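Local coordinates for protein CHIR AB1 (Gallus gallus, PDB 2VSD) that probably serves as an avian Fc receptor on the cell surface, binding the Fc region of antibody through the immunoglobulin domain described here, at residues L65-A68 with G69-C73. Numbering follows the deposited sequence.
Sequences LEDA and GTYQC. With NAG (2-acetamido-2-deoxy-beta-D-glucopyranose), chain B; NAG (2-acetamido-2-deoxy-beta-D-glucopyranose), chain C.
The phenol of Y71 turns back along the chain and gives its hydroxyl proton to the main-chain carbonyl of D67, with OH 2.7 Å from O. This is the tyrosine corner of immunoglobulin folds, tying the 3-10 turn to strand 69-78. D67 O is met in the carbonyl plane on a lone pair, at a C=O...OH angle of 135°, and lies at the edge of the Y71 ring, 3.3 Å from CE1. With CG anti to the carbonyl carbon (chi1 -73°), the ring touches L8, L37, L39 and L92; tyrosine suits a place needing both a greasy ring and a polar end. The D67 carboxylate turns elsewhere: OD1 forms a salt bridge with NH1 of R44, while OD2 accepts the N-H groups of T63 and N64. G69 has a positive phi (138°), where a side chain would jam against the preceding carbonyl. On the glycan face, the extended E66 chain runs beside the sugars, CG 3.5 Å from O3 of the chain B NAG, and the methyl CB of A68 touches O7 of the chain C NAG at 3.4 Å. Two neighbouring carbonyls thus divide the work: D67 O holds the buried phenol, while E66 O, accepting from N2 at 2.8 Å, orients the first sugar of the attached glycan.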
loop_
_atom_site.group_PDB
_atom_site.type_symbol
_atom_site.label_atom_id
_atom_site.label_comp_id
_atom_site.label_asym_id
_atom_site.label_seq_id
_atom_site.Cartn_x
_atom_site.Cartn_y
_atom_site.Cartn_z
ATOM N N LEU A 65 -15.323 -3.173 -15.896
ATOM C CA LEU A 65 -16.098 -2.048 -15.399
ATOM C C LEU A 65 -15.603 -1.564 -14.035
ATOM O O LEU A 65 -15.831 -0.383 -13.703
ATOM C CB LEU A 65 -17.568 -2.457 -15.260
ATOM C CG LEU A 65 -18.266 -2.798 -16.584
ATOM C CD1 LEU A 65 -19.710 -3.276 -16.264
ATOM C CD2 LEU A 65 -18.256 -1.679 -17.575
ATOM N N GLU A 66 -14.954 -2.436 -13.271
ATOM C CA GLU A 66 -14.465 -2.058 -11.944
ATOM C C GLU A 66 -13.228 -1.164 -11.971
ATOM O O GLU A 66 -12.792 -0.676 -10.927
ATOM C CB GLU A 66 -14.289 -3.284 -11.028
ATOM C CG GLU A 66 -15.647 -4.026 -10.813
ATOM C CD GLU A 66 -15.503 -5.234 -9.905
ATOM O OE1 GLU A 66 -14.357 -5.676 -9.685
ATOM O OE2 GLU A 66 -16.546 -5.748 -9.426
ATOM N N ASP A 67 -12.699 -0.920 -13.173
ATOM C CA ASP A 67 -11.602 0.033 -13.348
ATOM C C ASP A 67 -12.073 1.471 -13.178
ATOM O O ASP A 67 -11.285 2.338 -12.895
ATOM C CB ASP A 67 -10.914 -0.111 -14.730
ATOM C CG ASP A 67 -10.041 -1.339 -14.816
ATOM O OD1 ASP A 67 -9.313 -1.622 -13.841
ATOM O OD2 ASP A 67 -10.077 -2.020 -15.859
ATOM N N ALA A 68 -13.368 1.703 -13.335
ATOM C CA ALA A 68 -13.927 3.038 -13.147
ATOM C C ALA A 68 -13.773 3.457 -11.683
ATOM O O ALA A 68 -13.679 2.616 -10.803
ATOM C CB ALA A 68 -15.412 3.029 -13.548
ATOM N N GLY A 69 -13.713 4.754 -11.412
ATOM C CA GLY A 69 -13.792 5.170 -10.008
ATOM C C GLY A 69 -12.828 6.273 -9.658
ATOM O O GLY A 69 -12.330 6.998 -10.538
ATOM N N THR A 70 -12.553 6.390 -8.363
ATOM C CA THR A 70 -11.800 7.547 -7.872
ATOM C C THR A 70 -10.342 7.188 -7.638
ATOM O O THR A 70 -10.031 6.380 -6.744
ATOM C CB THR A 70 -12.398 8.084 -6.585
ATOM O OG1 THR A 70 -13.787 8.291 -6.785
ATOM C CG2 THR A 70 -11.711 9.437 -6.208
ATOM N N TYR A 71 -9.473 7.748 -8.471
ATOM C CA TYR A 71 -8.027 7.534 -8.357
ATOM C C TYR A 71 -7.315 8.630 -7.570
ATOM O O TYR A 71 -7.602 9.816 -7.732
ATOM C CB TYR A 71 -7.376 7.380 -9.725
ATOM C CG TYR A 71 -7.704 6.047 -10.377
ATOM C CD1 TYR A 71 -8.876 5.893 -11.144
ATOM C CD2 TYR A 71 -6.865 4.945 -10.205
ATOM C CE1 TYR A 71 -9.187 4.676 -11.756
ATOM C CE2 TYR A 71 -7.189 3.693 -10.803
ATOM C CZ TYR A 71 -8.342 3.591 -11.569
ATOM O OH TYR A 71 -8.671 2.378 -12.146
ATOM N N GLN A 72 -6.373 8.212 -6.734
ATOM C CA GLN A 72 -5.528 9.140 -5.980
ATOM C C GLN A 72 -4.131 8.600 -5.918
ATOM O O GLN A 72 -3.932 7.385 -6.074
ATOM C CB GLN A 72 -6.054 9.301 -4.560
ATOM C CG GLN A 72 -7.334 10.080 -4.467
ATOM C CD GLN A 72 -7.949 9.964 -3.100
ATOM O OE1 GLN A 72 -8.396 8.890 -2.704
ATOM N NE2 GLN A 72 -7.940 11.060 -2.347
ATOM N N CYS A 73 -3.153 9.467 -5.645
ATOM C CA CYS A 73 -1.794 8.966 -5.421
ATOM C C CYS A 73 -1.194 9.537 -4.132
ATOM O O CYS A 73 -1.645 10.588 -3.652
ATOM C CB CYS A 73 -0.885 9.152 -6.660
ATOM S SG CYS A 73 -0.409 10.862 -7.070
HETATM C C1 NAG B . -14.789 2.083 -7.775
HETATM C C2 NAG B . -15.083 0.623 -8.145
HETATM C C3 NAG B . -16.046 0.468 -9.347
HETATM C C4 NAG B . -17.216 1.454 -9.256
HETATM C C5 NAG B . -16.704 2.857 -8.874
HETATM C C6 NAG B . -17.795 3.928 -8.702
HETATM C C7 NAG B . -13.262 -0.936 -7.510
HETATM C C8 NAG B . -13.757 -0.882 -6.122
HETATM N N2 NAG B . -13.862 -0.150 -8.424
HETATM O O3 NAG B . -16.498 -0.888 -9.398
HETATM O O4 NAG B . -17.892 1.658 -10.487
HETATM O O5 NAG B . -15.997 2.785 -7.641
HETATM O O6 NAG B . -18.762 3.442 -7.769
HETATM O O7 NAG B . -12.265 -1.671 -7.721
HETATM C C1 NAG C . -18.712 0.631 -11.120
HETATM C C2 NAG C . -19.909 1.229 -11.892
HETATM C C3 NAG C . -21.181 0.406 -11.841
HETATM C C4 NAG C . -20.883 -1.087 -11.769
HETATM C C5 NAG C . -20.026 -1.406 -10.533
HETATM C C6 NAG C . -19.501 -2.843 -10.455
HETATM C C7 NAG C . -19.585 3.574 -12.400
HETATM C C8 NAG C . -19.872 5.016 -12.101
HETATM N N2 NAG C . -20.161 2.653 -11.643
HETATM O O3 NAG C . -21.916 0.717 -13.009
HETATM O O4 NAG C . -22.141 -1.704 -11.586
HETATM O O5 NAG C . -18.857 -0.600 -10.435
HETATM O O6 NAG C . -19.023 -3.229 -11.735
HETATM O O7 NAG C . -18.802 3.312 -13.323
#